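Local atomic coordinates of putative GH105 family protein (Salmonella enterica subsp. enterica serovar Paratyphi A, PDB entry 3QWT), a protein that is of unknown function but, as a possible GH105 family member built as an alpha/alpha toroid, probably hydrolyses unsaturated uronyl residues from the ends of oligosaccharides. Residues G45-R50 / T341-G346; G72-Y77 / I241-E246; P146-G151 / W217-H222. All coordinates share one frame; numbering follows the deposited sequence.

Contact 1: residues G45-R50 / T341-G346; sequences GEFLLR and TSFGTG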
ATOM      1  N   GLY A  45     -40.921  33.675 -31.339  1.00 71.25           N
ATOM      2  CA  GLY A  45     -39.755  33.151 -32.032  1.00 68.64           C
ATOM      3  C   GLY A  45     -38.676  34.223 -31.987  1.00 62.25           C
ATOM      4  O   GLY A  45     -37.664  34.170 -32.690  1.00 64.03           O
ATOM      5  N   GLU A  46     -38.919  35.212 -31.140  1.00 54.17           N
ATOM      6  CA  GLU A  46     -38.031  36.348 -30.988  1.00 59.64           C
ATOM      7  C   GLU A  46     -36.684  35.964 -30.368  1.00 54.82           C
ATOM      8  O   GLU A  46     -35.665  36.600 -30.638  1.00 53.40           O
ATOM      9  CB  GLU A  46     -38.708  37.409 -30.124  1.00 62.26           C
ATOM     10  CG  GLU A  46     -37.736  38.343 -29.448  1.00 74.01           C
ATOM     11  CD  GLU A  46     -38.395  39.207 -28.396  1.00 87.51           C
ATOM     12  OE1 GLU A  46     -39.620  39.044 -28.169  1.00 88.34           O
ATOM     13  OE2 GLU A  46     -37.679  40.044 -27.795  1.00 94.75           O
ATOM     14  N   PHE A  47     -36.675  34.921 -29.546  1.00 54.38           N
ATOM     15  CA  PHE A  47     -35.461  34.585 -28.797  1.00 59.82           C
ATOM     16  C   PHE A  47     -34.571  33.535 -29.454  1.00 55.76           C
ATOM     17  O   PHE A  47     -33.438  33.331 -29.029  1.00 51.17           O
ATOM     18  CB  PHE A  47     -35.810  34.169 -27.372  1.00 60.98           C
ATOM     19  CG  PHE A  47     -36.355  35.290 -26.538  1.00 59.22           C
ATOM     20  CD1 PHE A  47     -35.549  36.357 -26.191  1.00 52.60           C
ATOM     21  CD2 PHE A  47     -37.671  35.276 -26.100  1.00 65.03           C
ATOM     22  CE1 PHE A  47     -36.044  37.399 -25.423  1.00 62.58           C
ATOM     23  CE2 PHE A  47     -38.174  36.318 -25.325  1.00 67.19           C
ATOM     24  CZ  PHE A  47     -37.359  37.380 -24.988  1.00 65.28           C
ATOM     25  N   LEU A  48     -35.091  32.890 -30.495  1.00 60.07           N
ATOM     26  CA  LEU A  48     -34.386  31.819 -31.194  1.00 56.53           C
ATOM     27  C   LEU A  48     -32.998  32.199 -31.700  1.00 56.75           C
ATOM     28  O   LEU A  48     -32.806  33.271 -32.274  1.00 60.16           O
ATOM     29  CB  LEU A  48     -35.220  31.344 -32.377  1.00 59.78           C
ATOM     30  CG  LEU A  48     -36.609  30.846 -32.003  1.00 64.22           C
ATOM     31  CD1 LEU A  48     -37.493  30.770 -33.247  1.00 65.03           C
ATOM     32  CD2 LEU A  48     -36.504  29.495 -31.289  1.00 63.66           C
ATOM     33  N   LEU A  49     -32.041  31.295 -31.496  1.00 53.23           N
ATOM     34  CA  LEU A  49     -30.683  31.460 -31.996  1.00 48.77           C
ATOM     35  C   LEU A  49     -30.625  31.031 -33.446  1.00 48.78           C
ATOM     36  O   LEU A  49     -30.975  29.895 -33.777  1.00 53.38           O
ATOM     37  CB  LEU A  49     -29.724  30.592 -31.190  1.00 49.47           C
ATOM     38  CG  LEU A  49     -28.287  31.064 -30.932  1.00 52.46           C
ATOM     39  CD1 LEU A  49     -27.311  29.884 -31.104  1.00 45.28           C
ATOM     40  CD2 LEU A  49     -27.860  32.273 -31.788  1.00 45.37           C
ATOM     41  N   ARG A  50     -30.177  31.934 -34.309  1.00 50.35           N
ATOM     42  CA  ARG A  50     -30.129  31.661 -35.740  1.00 56.95           C
ATOM     43  C   ARG A  50     -28.700  31.786 -36.259  1.00 56.01           C
ATOM     44  O   ARG A  50     -27.996  32.744 -35.940  1.00 56.56           O
ATOM     45  CB  ARG A  50     -31.070  32.607 -36.505  1.00 60.65           C
ATOM     46  CG  ARG A  50     -32.126  33.287 -35.632  1.00 64.82           C
ATOM     47  CD  ARG A  50     -33.151  34.074 -36.456  1.00 65.46           C
ATOM     48  NE  ARG A  50     -34.097  33.188 -37.125  1.00 70.21           N
ATOM     49  CZ  ARG A  50     -35.368  33.021 -36.762  1.00 68.58           C
ATOM     50  NH1 ARG A  50     -35.866  33.702 -35.736  1.00 69.61           N
ATOM     51  NH2 ARG A  50     -36.142  32.179 -37.436  1.00 60.34           N
ATOM     52  N   THR A 341     -36.281  36.898 -14.338  1.00 52.31           N
ATOM     53  CA  THR A 341     -35.194  36.224 -15.034  1.00 47.86           C
ATOM     54  C   THR A 341     -34.730  37.028 -16.261  1.00 49.53           C
ATOM     55  O   THR A 341     -35.552  37.477 -17.055  1.00 55.57           O
ATOM     56  CB  THR A 341     -35.638  34.824 -15.504  1.00 49.58           C
ATOM     57  OG1 THR A 341     -36.103  34.058 -14.384  1.00 50.52           O
ATOM     58  CG2 THR A 341     -34.492  34.103 -16.219  1.00 39.99           C
ATOM     59  N   SER A 342     -33.417  37.200 -16.417  1.00 45.99           N
ATOM     60  CA  SER A 342     -32.846  37.851 -17.603  1.00 40.73           C
ATOM     61  C   SER A 342     -32.470  36.819 -18.655  1.00 37.37           C
ATOM     62  O   SER A 342     -32.034  35.709 -18.336  1.00 37.06           O
ATOM     63  CB  SER A 342     -31.608  38.697 -17.257  1.00 46.79           C
ATOM     64  OG  SER A 342     -30.504  37.891 -16.840  1.00 50.53           O
ATOM     65  N   PHE A 343     -32.639  37.205 -19.912  1.00 49.41           N
ATOM     66  CA  PHE A 343     -32.410  36.336 -21.053  1.00 51.16           C
ATOM     67  C   PHE A 343     -30.920  36.078 -21.211  1.00 53.40           C
ATOM     68  O   PHE A 343     -30.107  36.714 -20.547  1.00 55.01           O
ATOM     69  CB  PHE A 343     -32.992  36.978 -22.312  1.00 52.35           C
ATOM     70  CG  PHE A 343     -32.799  36.161 -23.549  1.00 55.41           C
ATOM     71  CD1 PHE A 343     -33.381  34.908 -23.661  1.00 52.71           C
ATOM     72  CD2 PHE A 343     -32.025  36.637 -24.597  1.00 53.04           C
ATOM     73  CE1 PHE A 343     -33.199  34.144 -24.803  1.00 46.82           C
ATOM     74  CE2 PHE A 343     -31.838  35.880 -25.737  1.00 52.36           C
ATOM     75  CZ  PHE A 343     -32.431  34.632 -25.844  1.00 44.02           C
ATOM     76  N   GLY A 344     -30.564  35.137 -22.080  1.00 59.34           N
ATOM     77  CA  GLY A 344     -29.167  34.806 -22.303  1.00 60.48           C
ATOM     78  C   GLY A 344     -28.347  36.067 -22.458  1.00 59.61           C
ATOM     79  O   GLY A 344     -28.735  36.973 -23.208  1.00 58.55           O
ATOM     80  N   THR A 345     -27.224  36.137 -21.748  1.00 51.34           N
ATOM     81  CA  THR A 345     -26.411  37.356 -21.743  1.00 53.79           C
ATOM     82  C   THR A 345     -24.971  37.106 -22.197  1.00 50.84           C
ATOM     83  O   THR A 345     -24.202  36.417 -21.511  1.00 46.68           O
ATOM     84  CB  THR A 345     -26.373  38.016 -20.335  1.00 47.72           C
ATOM     85  OG1 THR A 345     -27.690  38.394 -19.934  1.00 47.64           O
ATOM     86  CG2 THR A 345     -25.471  39.245 -20.327  1.00 44.64           C
ATOM     87  N   GLY A 346     -24.612  37.685 -23.340  1.00 45.01           N
ATOM     88  CA  GLY A 346     -23.253  37.626 -23.853  1.00 47.15           C
ATOM     89  C   GLY A 346     -22.262  38.546 -23.148  1.00 48.95           C
ATOM     90  O   GLY A 346     -22.535  39.089 -22.068  1.00 46.02           O
TER

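Contact 2: residues G72-Y77 / I241-E246; sequences GLYGMY and IPDFLE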
ATOM      1  N   GLY A  72     -30.990  23.396 -16.543  1.00 32.93           N
ATOM      2  CA  GLY A  72     -32.288  22.816 -16.238  1.00 33.70           C
ATOM      3  C   GLY A  72     -32.208  21.378 -15.737  1.00 34.53           C
ATOM      4  O   GLY A  72     -32.748  21.043 -14.685  1.00 38.32           O
ATOM      5  N   LEU A  73     -31.526  20.519 -16.486  1.00 34.28           N
ATOM      6  CA  LEU A  73     -31.427  19.115 -16.094  1.00 39.69           C
ATOM      7  C   LEU A  73     -30.754  18.956 -14.719  1.00 36.28           C
ATOM      8  O   LEU A  73     -31.094  18.063 -13.947  1.00 34.62           O
ATOM      9  CB  LEU A  73     -30.683  18.293 -17.164  1.00 37.25           C
ATOM     10  CG  LEU A  73     -31.336  18.202 -18.563  1.00 38.75           C
ATOM     11  CD1 LEU A  73     -30.285  17.965 -19.653  1.00 32.66           C
ATOM     12  CD2 LEU A  73     -32.428  17.120 -18.629  1.00 30.32           C
ATOM     13  N   TYR A  74     -29.792  19.815 -14.416  1.00 30.58           N
ATOM     14  CA  TYR A  74     -29.036  19.670 -13.171  1.00 35.39           C
ATOM     15  C   TYR A  74     -29.923  20.007 -11.969  1.00 36.27           C
ATOM     16  O   TYR A  74     -29.952  19.284 -10.970  1.00 33.06           O
ATOM     17  CB  TYR A  74     -27.802  20.561 -13.217  1.00 36.56           C
ATOM     18  CG  TYR A  74     -26.784  20.318 -12.142  1.00 38.56           C
ATOM     19  CD1 TYR A  74     -26.356  19.035 -11.842  1.00 38.44           C
ATOM     20  CD2 TYR A  74     -26.215  21.382 -11.452  1.00 41.28           C
ATOM     21  CE1 TYR A  74     -25.406  18.812 -10.867  1.00 41.97           C
ATOM     22  CE2 TYR A  74     -25.267  21.175 -10.482  1.00 45.64           C
ATOM     23  CZ  TYR A  74     -24.860  19.882 -10.190  1.00 46.73           C
ATOM     24  OH  TYR A  74     -23.908  19.666  -9.221  1.00 41.36           O
ATOM     25  N   GLY A  75     -30.671  21.101 -12.082  1.00 40.37           N
ATOM     26  CA  GLY A  75     -31.615  21.472 -11.045  1.00 36.45           C
ATOM     27  C   GLY A  75     -32.610  20.353 -10.788  1.00 35.34           C
ATOM     28  O   GLY A  75     -32.856  19.977  -9.647  1.00 34.21           O
HETATM   29  N   MSE A  76     -33.185  19.816 -11.859  1.00 43.29           N
HETATM   30  CA  MSE A  76     -34.058  18.649 -11.753  1.00 43.02           C
HETATM   31  C   MSE A  76     -33.342  17.482 -11.087  1.00 41.94           C
HETATM   32  O   MSE A  76     -33.902  16.822 -10.200  1.00 38.51           O
HETATM   33  CB  MSE A  76     -34.541  18.213 -13.137  1.00 41.11           C
HETATM   34  CG  MSE A  76     -35.540  19.160 -13.772  1.00 49.56           C
HETATM   35 SE   MSE A  76     -36.177  18.473 -15.501  0.84 65.49          SE
HETATM   36  CE  MSE A  76     -37.243  20.014 -16.042  1.00 68.61           C
ATOM     37  N   TYR A  77     -32.108  17.216 -11.515  1.00 39.54           N
ATOM     38  CA  TYR A  77     -31.388  16.066 -10.983  1.00 39.33           C
ATOM     39  C   TYR A  77     -31.281  16.204  -9.474  1.00 36.60           C
ATOM     40  O   TYR A  77     -31.566  15.267  -8.737  1.00 37.00           O
ATOM     41  CB  TYR A  77     -29.995  15.879 -11.597  1.00 37.46           C
ATOM     42  CG  TYR A  77     -29.327  14.676 -10.985  1.00 36.49           C
ATOM     43  CD1 TYR A  77     -29.751  13.397 -11.317  1.00 37.99           C
ATOM     44  CD2 TYR A  77     -28.334  14.813 -10.018  1.00 34.48           C
ATOM     45  CE1 TYR A  77     -29.184  12.276 -10.728  1.00 42.86           C
ATOM     46  CE2 TYR A  77     -27.760  13.688  -9.416  1.00 35.40           C
ATOM     47  CZ  TYR A  77     -28.195  12.427  -9.783  1.00 41.09           C
ATOM     48  OH  TYR A  77     -27.651  11.302  -9.213  1.00 47.08           O
ATOM     49  N   ILE A 241     -18.145  26.245  -7.064  1.00 34.29           N
ATOM     50  CA  ILE A 241     -17.114  25.990  -6.070  1.00 35.63           C
ATOM     51  C   ILE A 241     -17.562  24.937  -5.040  1.00 35.66           C
ATOM     52  O   ILE A 241     -16.808  24.017  -4.715  1.00 37.84           O
ATOM     53  CB  ILE A 241     -16.643  27.280  -5.388  1.00 29.71           C
ATOM     54  CG1 ILE A 241     -15.910  28.152  -6.413  1.00 35.09           C
ATOM     55  CG2 ILE A 241     -15.723  26.959  -4.206  1.00 25.67           C
ATOM     56  CD1 ILE A 241     -15.468  29.505  -5.890  1.00 35.24           C
ATOM     57  N   PRO A 242     -18.788  25.063  -4.531  1.00 29.49           N
ATOM     58  CA  PRO A 242     -19.204  24.098  -3.519  1.00 30.25           C
ATOM     59  C   PRO A 242     -19.397  22.729  -4.136  1.00 29.34           C
ATOM     60  O   PRO A 242     -19.031  21.727  -3.519  1.00 23.04           O
ATOM     61  CB  PRO A 242     -20.545  24.662  -3.032  1.00 29.30           C
ATOM     62  CG  PRO A 242     -20.439  26.113  -3.294  1.00 29.98           C
ATOM     63  CD  PRO A 242     -19.703  26.212  -4.598  1.00 32.96           C
ATOM     64  N   ASP A 243     -19.947  22.679  -5.345  1.00 27.75           N
ATOM     65  CA  ASP A 243     -20.147  21.382  -5.985  1.00 31.47           C
ATOM     66  C   ASP A 243     -18.825  20.746  -6.372  1.00 31.75           C
ATOM     67  O   ASP A 243     -18.638  19.539  -6.232  1.00 28.31           O
ATOM     68  CB  ASP A 243     -21.091  21.504  -7.181  1.00 36.63           C
ATOM     69  CG  ASP A 243     -22.547  21.651  -6.751  1.00 36.80           C
ATOM     70  OD1 ASP A 243     -22.811  21.862  -5.546  1.00 36.69           O
ATOM     71  OD2 ASP A 243     -23.421  21.555  -7.616  1.00 37.06           O
ATOM     72  N   PHE A 244     -17.901  21.575  -6.836  1.00 30.50           N
ATOM     73  CA  PHE A 244     -16.578  21.110  -7.205  1.00 33.96           C
ATOM     74  C   PHE A 244     -15.849  20.584  -5.956  1.00 34.41           C
ATOM     75  O   PHE A 244     -15.267  19.493  -5.970  1.00 30.68           O
ATOM     76  CB  PHE A 244     -15.815  22.246  -7.884  1.00 36.13           C
ATOM     77  CG  PHE A 244     -14.503  21.836  -8.478  1.00 32.38           C
ATOM     78  CD1 PHE A 244     -14.422  20.765  -9.332  1.00 33.72           C
ATOM     79  CD2 PHE A 244     -13.349  22.535  -8.178  1.00 27.57           C
ATOM     80  CE1 PHE A 244     -13.221  20.394  -9.871  1.00 33.05           C
ATOM     81  CE2 PHE A 244     -12.153  22.172  -8.709  1.00 29.29           C
ATOM     82  CZ  PHE A 244     -12.085  21.094  -9.564  1.00 31.24           C
ATOM     83  N   LEU A 245     -15.917  21.341  -4.866  1.00 29.18           N
ATOM     84  CA  LEU A 245     -15.257  20.935  -3.635  1.00 28.64           C
ATOM     85  C   LEU A 245     -15.776  19.597  -3.143  1.00 33.46           C
ATOM     86  O   LEU A 245     -15.026  18.752  -2.629  1.00 30.91           O
ATOM     87  CB  LEU A 245     -15.472  21.970  -2.551  1.00 34.41           C
ATOM     88  CG  LEU A 245     -14.624  23.230  -2.664  1.00 38.61           C
ATOM     89  CD1 LEU A 245     -14.967  24.159  -1.512  1.00 33.90           C
ATOM     90  CD2 LEU A 245     -13.151  22.873  -2.667  1.00 41.56           C
ATOM     91  N   GLU A 246     -17.076  19.408  -3.285  1.00 31.43           N
ATOM     92  CA  GLU A 246     -17.696  18.192  -2.807  1.00 31.57           C
ATOM     93  C   GLU A 246     -17.233  17.021  -3.670  1.00 30.03           C
ATOM     94  O   GLU A 246     -16.933  15.946  -3.147  1.00 25.33           O
ATOM     95  CB  GLU A 246     -19.217  18.343  -2.837  1.00 36.05           C
ATOM     96  CG  GLU A 246     -19.985  17.092  -2.471  1.00 38.42           C
ATOM     97  CD  GLU A 246     -21.489  17.346  -2.469  1.00 40.42           C
ATOM     98  OE1 GLU A 246     -22.066  17.435  -1.374  1.00 42.15           O
ATOM     99  OE2 GLU A 246     -22.079  17.482  -3.563  1.00 38.64           O
TER

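Contact 3: residues P146-G151 / W217-H222; sequences PRTDHG and WSYDGH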
ATOM      1  N   PRO A 146     -10.959  24.489 -28.332  1.00 25.89           N
ATOM      2  CA  PRO A 146     -10.002  25.581 -28.505  1.00 28.38           C
ATOM      3  C   PRO A 146      -9.447  26.046 -27.139  1.00 31.90           C
ATOM      4  O   PRO A 146     -10.221  26.164 -26.186  1.00 35.42           O
ATOM      5  CB  PRO A 146     -10.855  26.700 -29.129  1.00 22.35           C
ATOM      6  CG  PRO A 146     -12.007  26.049 -29.723  1.00 29.28           C
ATOM      7  CD  PRO A 146     -12.267  24.789 -28.935  1.00 30.73           C
ATOM      8  N   ARG A 147      -8.143  26.301 -27.040  1.00 29.65           N
ATOM      9  CA  ARG A 147      -7.580  26.890 -25.801  1.00 37.72           C
ATOM     10  C   ARG A 147      -7.012  28.280 -26.044  1.00 32.89           C
ATOM     11  O   ARG A 147      -6.506  28.565 -27.127  1.00 31.95           O
ATOM     12  CB  ARG A 147      -6.469  26.019 -25.197  1.00 33.19           C
ATOM     13  CG  ARG A 147      -6.878  24.595 -24.839  1.00 39.39           C
ATOM     14  CD  ARG A 147      -7.863  24.556 -23.686  1.00 42.77           C
ATOM     15  NE  ARG A 147      -7.718  23.329 -22.902  1.00 39.81           N
ATOM     16  CZ  ARG A 147      -8.455  22.234 -23.066  1.00 30.81           C
ATOM     17  NH1 ARG A 147      -9.397  22.192 -23.993  1.00 28.26           N
ATOM     18  NH2 ARG A 147      -8.245  21.166 -22.310  1.00 34.33           N
ATOM     19  N   THR A 148      -7.076  29.128 -25.025  1.00 33.32           N
ATOM     20  CA  THR A 148      -6.429  30.422 -25.074  1.00 26.57           C
ATOM     21  C   THR A 148      -4.977  30.241 -24.676  1.00 30.89           C
ATOM     22  O   THR A 148      -4.551  29.120 -24.405  1.00 29.27           O
ATOM     23  CB  THR A 148      -7.070  31.400 -24.080  1.00 29.79           C
ATOM     24  OG1 THR A 148      -6.716  31.033 -22.739  1.00 29.30           O
ATOM     25  CG2 THR A 148      -8.588  31.410 -24.223  1.00 29.00           C
ATOM     26  N   ASP A 149      -4.228  31.348 -24.658  1.00 24.66           N
ATOM     27  CA  ASP A 149      -2.943  31.430 -23.987  1.00 31.02           C
ATOM     28  C   ASP A 149      -3.018  30.687 -22.662  1.00 32.03           C
ATOM     29  O   ASP A 149      -4.061  30.692 -21.995  1.00 26.20           O
ATOM     30  CB  ASP A 149      -2.606  32.900 -23.671  1.00 36.82           C
ATOM     31  CG  ASP A 149      -2.287  33.728 -24.914  1.00 43.36           C
ATOM     32  OD1 ASP A 149      -2.510  33.249 -26.050  1.00 46.18           O
ATOM     33  OD2 ASP A 149      -1.821  34.873 -24.743  1.00 44.87           O
ATOM     34  N   HIS A 150      -1.905  30.071 -22.277  1.00 26.06           N
ATOM     35  CA  HIS A 150      -1.784  29.420 -20.979  1.00 28.61           C
ATOM     36  C   HIS A 150      -2.821  28.320 -20.838  1.00 31.03           C
ATOM     37  O   HIS A 150      -3.223  27.974 -19.735  1.00 35.05           O
ATOM     38  CB  HIS A 150      -1.916  30.452 -19.853  1.00 27.42           C
ATOM     39  CG  HIS A 150      -0.826  31.471 -19.852  1.00 32.63           C
ATOM     40  ND1 HIS A 150       0.497  31.139 -19.635  1.00 37.06           N
ATOM     41  CD2 HIS A 150      -0.850  32.814 -20.047  1.00 36.63           C
ATOM     42  CE1 HIS A 150       1.240  32.233 -19.696  1.00 35.37           C
ATOM     43  NE2 HIS A 150       0.447  33.265 -19.937  1.00 34.37           N
ATOM     44  N   GLY A 151      -3.259  27.793 -21.977  1.00 32.73           N
ATOM     45  CA  GLY A 151      -4.119  26.632 -22.000  1.00 37.59           C
ATOM     46  C   GLY A 151      -5.423  26.854 -21.274  1.00 39.18           C
ATOM     47  O   GLY A 151      -6.028  25.912 -20.771  1.00 33.93           O
ATOM     48  N   TRP A 217     -12.714  37.800 -19.614  1.00 34.02           N
ATOM     49  CA  TRP A 217     -11.303  38.131 -19.792  1.00 31.83           C
ATOM     50  C   TRP A 217     -10.890  37.793 -21.218  1.00 34.95           C
ATOM     51  O   TRP A 217     -11.302  36.765 -21.773  1.00 35.72           O
ATOM     52  CB  TRP A 217     -10.432  37.325 -18.814  1.00 27.27           C
ATOM     53  CG  TRP A 217      -8.973  37.298 -19.186  1.00 29.63           C
ATOM     54  CD1 TRP A 217      -8.320  36.308 -19.857  1.00 38.21           C
ATOM     55  CD2 TRP A 217      -7.996  38.310 -18.921  1.00 31.97           C
ATOM     56  NE1 TRP A 217      -7.000  36.641 -20.024  1.00 33.79           N
ATOM     57  CE2 TRP A 217      -6.780  37.870 -19.463  1.00 35.94           C
ATOM     58  CE3 TRP A 217      -8.037  39.555 -18.288  1.00 35.29           C
ATOM     59  CZ2 TRP A 217      -5.610  38.621 -19.377  1.00 38.68           C
ATOM     60  CZ3 TRP A 217      -6.879  40.300 -18.210  1.00 37.59           C
ATOM     61  CH2 TRP A 217      -5.684  39.834 -18.751  1.00 34.94           C
ATOM     62  N   SER A 218     -10.056  38.635 -21.808  1.00 32.36           N
ATOM     63  CA  SER A 218      -9.510  38.317 -23.116  1.00 39.64           C
ATOM     64  C   SER A 218      -7.992  38.420 -23.150  1.00 40.78           C
ATOM     65  O   SER A 218      -7.408  39.392 -22.663  1.00 40.44           O
ATOM     66  CB  SER A 218     -10.109  39.210 -24.197  1.00 42.40           C
ATOM     67  OG  SER A 218      -9.513  38.897 -25.440  1.00 41.77           O
ATOM     68  N   TYR A 219      -7.357  37.413 -23.735  1.00 31.06           N
ATOM     69  CA  TYR A 219      -5.911  37.436 -23.873  1.00 34.28           C
ATOM     70  C   TYR A 219      -5.501  38.281 -25.071  1.00 40.57           C
ATOM     71  O   TYR A 219      -4.323  38.572 -25.270  1.00 44.94           O
ATOM     72  CB  TYR A 219      -5.348  36.024 -23.978  1.00 35.07           C
ATOM     73  CG  TYR A 219      -5.079  35.382 -22.628  1.00 34.00           C
ATOM     74  CD1 TYR A 219      -5.757  34.246 -22.230  1.00 34.75           C
ATOM     75  CD2 TYR A 219      -4.143  35.921 -21.760  1.00 32.97           C
ATOM     76  CE1 TYR A 219      -5.507  33.655 -21.003  1.00 34.53           C
ATOM     77  CE2 TYR A 219      -3.883  35.340 -20.540  1.00 35.77           C
ATOM     78  CZ  TYR A 219      -4.570  34.205 -20.166  1.00 36.13           C
ATOM     79  OH  TYR A 219      -4.326  33.629 -18.946  1.00 36.87           O
ATOM     80  N   ASP A 220      -6.484  38.679 -25.866  1.00 38.03           N
ATOM     81  CA  ASP A 220      -6.230  39.611 -26.937  1.00 43.18           C
ATOM     82  C   ASP A 220      -6.447  41.007 -26.364  1.00 46.54           C
ATOM     83  O   ASP A 220      -7.532  41.566 -26.448  1.00 43.91           O
ATOM     84  CB  ASP A 220      -7.144  39.317 -28.119  1.00 53.66           C
ATOM     85  CG  ASP A 220      -7.031  40.355 -29.215  1.00 65.14           C
ATOM     86  OD1 ASP A 220      -6.101  41.193 -29.153  1.00 68.59           O
ATOM     87  OD2 ASP A 220      -7.872  40.331 -30.140  1.00 67.71           O
ATOM     88  N   GLY A 221      -5.410  41.542 -25.733  1.00 52.56           N
ATOM     89  CA  GLY A 221      -5.485  42.859 -25.131  1.00 50.01           C
ATOM     90  C   GLY A 221      -5.414  42.794 -23.618  1.00 46.02           C
ATOM     91  O   GLY A 221      -5.361  43.824 -22.960  1.00 43.77           O
ATOM     92  N   HIS A 222      -5.423  41.584 -23.065  1.00 41.74           N
ATOM     93  CA  HIS A 222      -5.372  41.418 -21.616  1.00 45.36           C
ATOM     94  C   HIS A 222      -6.268  42.395 -20.856  1.00 41.82           C
ATOM     95  O   HIS A 222      -5.783  43.206 -20.069  1.00 35.24           O
ATOM     96  CB  HIS A 222      -3.933  41.545 -21.113  1.00 52.43           C
ATOM     97  CG  HIS A 222      -3.017  40.500 -21.662  1.00 49.03           C
ATOM     98  ND1 HIS A 222      -2.652  40.458 -22.988  1.00 50.58           N
ATOM     99  CD2 HIS A 222      -2.411  39.442 -21.070  1.00 47.53           C
ATOM    100  CE1 HIS A 222      -1.855  39.422 -23.191  1.00 53.65           C
ATOM    101  NE2 HIS A 222      -1.692  38.790 -22.042  1.00 48.07           N
TER

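Contact 1: residues G45-R50 / T341-G346
The ring of Phe343 receives Phe47 over one face: CD1 of Phe47 stands above the middle of that ring, while the carboxylate end of Glu46, on Phe47's own segment, hangs over a face of the Phe47 ring near its rim. This small aromatic pair joins two loops of an alpha/alpha toroid, one leading into strand 49-50 and the other running between helices 318-330 and 351-355. The two planes meet at 40° with centroids 4.5 Å apart, an oblique pairing. The two side chains run in opposing senses, one alongside the other. Phe343 reaches across because its CG is anti to the backbone N (chi1 180°), and its far end, CE1 and CZ, then rests against CB of Phe47. Lys60 touches Phe47 and Met362 touches Phe343, so further loops adjoin the pair. At the far end of 45-50, Leu49 and Arg50 pack on a second subunit. Within 341-346 the chain is braced by Thr345, whose OG1 donates to the carbonyl O of Phe343 at 3.0 Å, with the donor tilted 16° from the carbonyl plane.

Contact 2: residues G72-Y77 / I241-E246
Tyr74 reaches from helix 67-83 toward Asp243 of helix 231-248, and a single phenol-carboxylate hydrogen bond links two helices of the toroid whose nearest CA atoms within 72-77 and 241-246, those of these two residues, are 11.6 Å apart. From CB the side chain sets out with CG anti to the backbone N (chi1 -168°), which carries the ring outward from its helix. Along the way Leu116 and Thr117 of helix 114-125 pack against the side chain, and His78 meets the ring edge-to-face. Farther out, CE2 and CZ of Tyr74 each come to 3.4 Å from OD2 of Asp243, which lies at the ring edge and in its plane. The tip completes the approach: OH of Tyr74 donates to OD2 of Asp243 at 2.5 Å, a short bond. Although the acceptor lies in the plane of the phenol ring, the donor reaches OD2 from above the carboxylate plane, 40° out of it, and the ring and carboxylate planes stand 77° apart.

The other carboxylate oxygen, OD1, has partners of its own: a salt bridge to Lys306, which also bridges Glu246, and a hydrogen bond to Tyr302. The carboxylate is thus gripped at both oxygens, which should limit its rotation. A glycerol, probably from the crystallisation liquor, lies about 5 Å from the side chain of Asp243 and may mark a pocket. The setting is mostly helical: helix 114-125 borders Tyr74, helix 294-309 supplies Tyr302 and Lys306 beside Asp243, and helix 255-272 packs on Ile241, Phe244 and Leu245, so the bond links helix 67-83 to helix 231-248 deep within the chain.

Contact 3: residues P146-G151 / W217-H222
Tyr219 is the side chain on which Thr148, Asp149 and His150 converge, and the contact shows how one aromatic ring can dock a loop onto the end of a short two-stranded antiparallel sheet. The apolar part is a CH-pi interaction: CB of Asp149 sits over the centre of the Tyr219 ring, 3.7 Å from its centroid and 13° off the ring normal. The opposite face of the ring is covered from within its own segment by Trp217, whose NE1 lies over the centre, so the phenol is held between the two. With CG beside its backbone N (chi1 -70°), Asp149 brings its carboxylate back along the tyrosine, its plane turned 29° from the ring.

Van der Waals contacts fill in the rim. OG1 of Thr148 lies at the ring edge, 3.4 Å from CE1 of Tyr219, and the side chains cross at about a right angle. The imidazole of His150 meets the phenol end obliquely, its CD2 3.7 Å from the OH of Tyr219.

Hydrogen bonds fix the loops on each side. OG1 of Thr148 donates to the carbonyl O of Asp149 at 2.8 Å, holding the hydroxyl close to the ring. In 217-222, OG of Ser218 accepts from the N of Asp220 at 3.1 Å, an ST turn leading the chain out of the strand. The polar ends look to other residues: OH of Tyr219 bonds to Asn204, and OD1 of Asp149 to Gln164.

Strand 216-218 pairs antiparallel with strand 165-167, whose Met166 touches both Thr148 and Tyr219. Helix 188-205 packs nearby through Leu200 and Asn204, while Gln262 of a third subunit packs on His150, and Lys208 of that subunit on Trp217 and His222.

From the N terminus, the chain first passes 45-50, where contact 1 opens the widest loop, then 72-77 in helix 67-83, the start of contact 2, and then 146-151, the start of contact 3. The loops close in reverse order, contact 3 at 217-222, contact 2 at 241-246 and contact 1 at 341-346, so the three nest without crossing. Contact 3 ties the loop after helix 131-143 to the end of strand 216-218, one of a two-stranded antiparallel sheet; contact 2 joins two helices close to the centre of the chain; contact 1 brings together early and late loops at the surface. They lie about 23 to 27 Å apart, centre to centre, and none touches another.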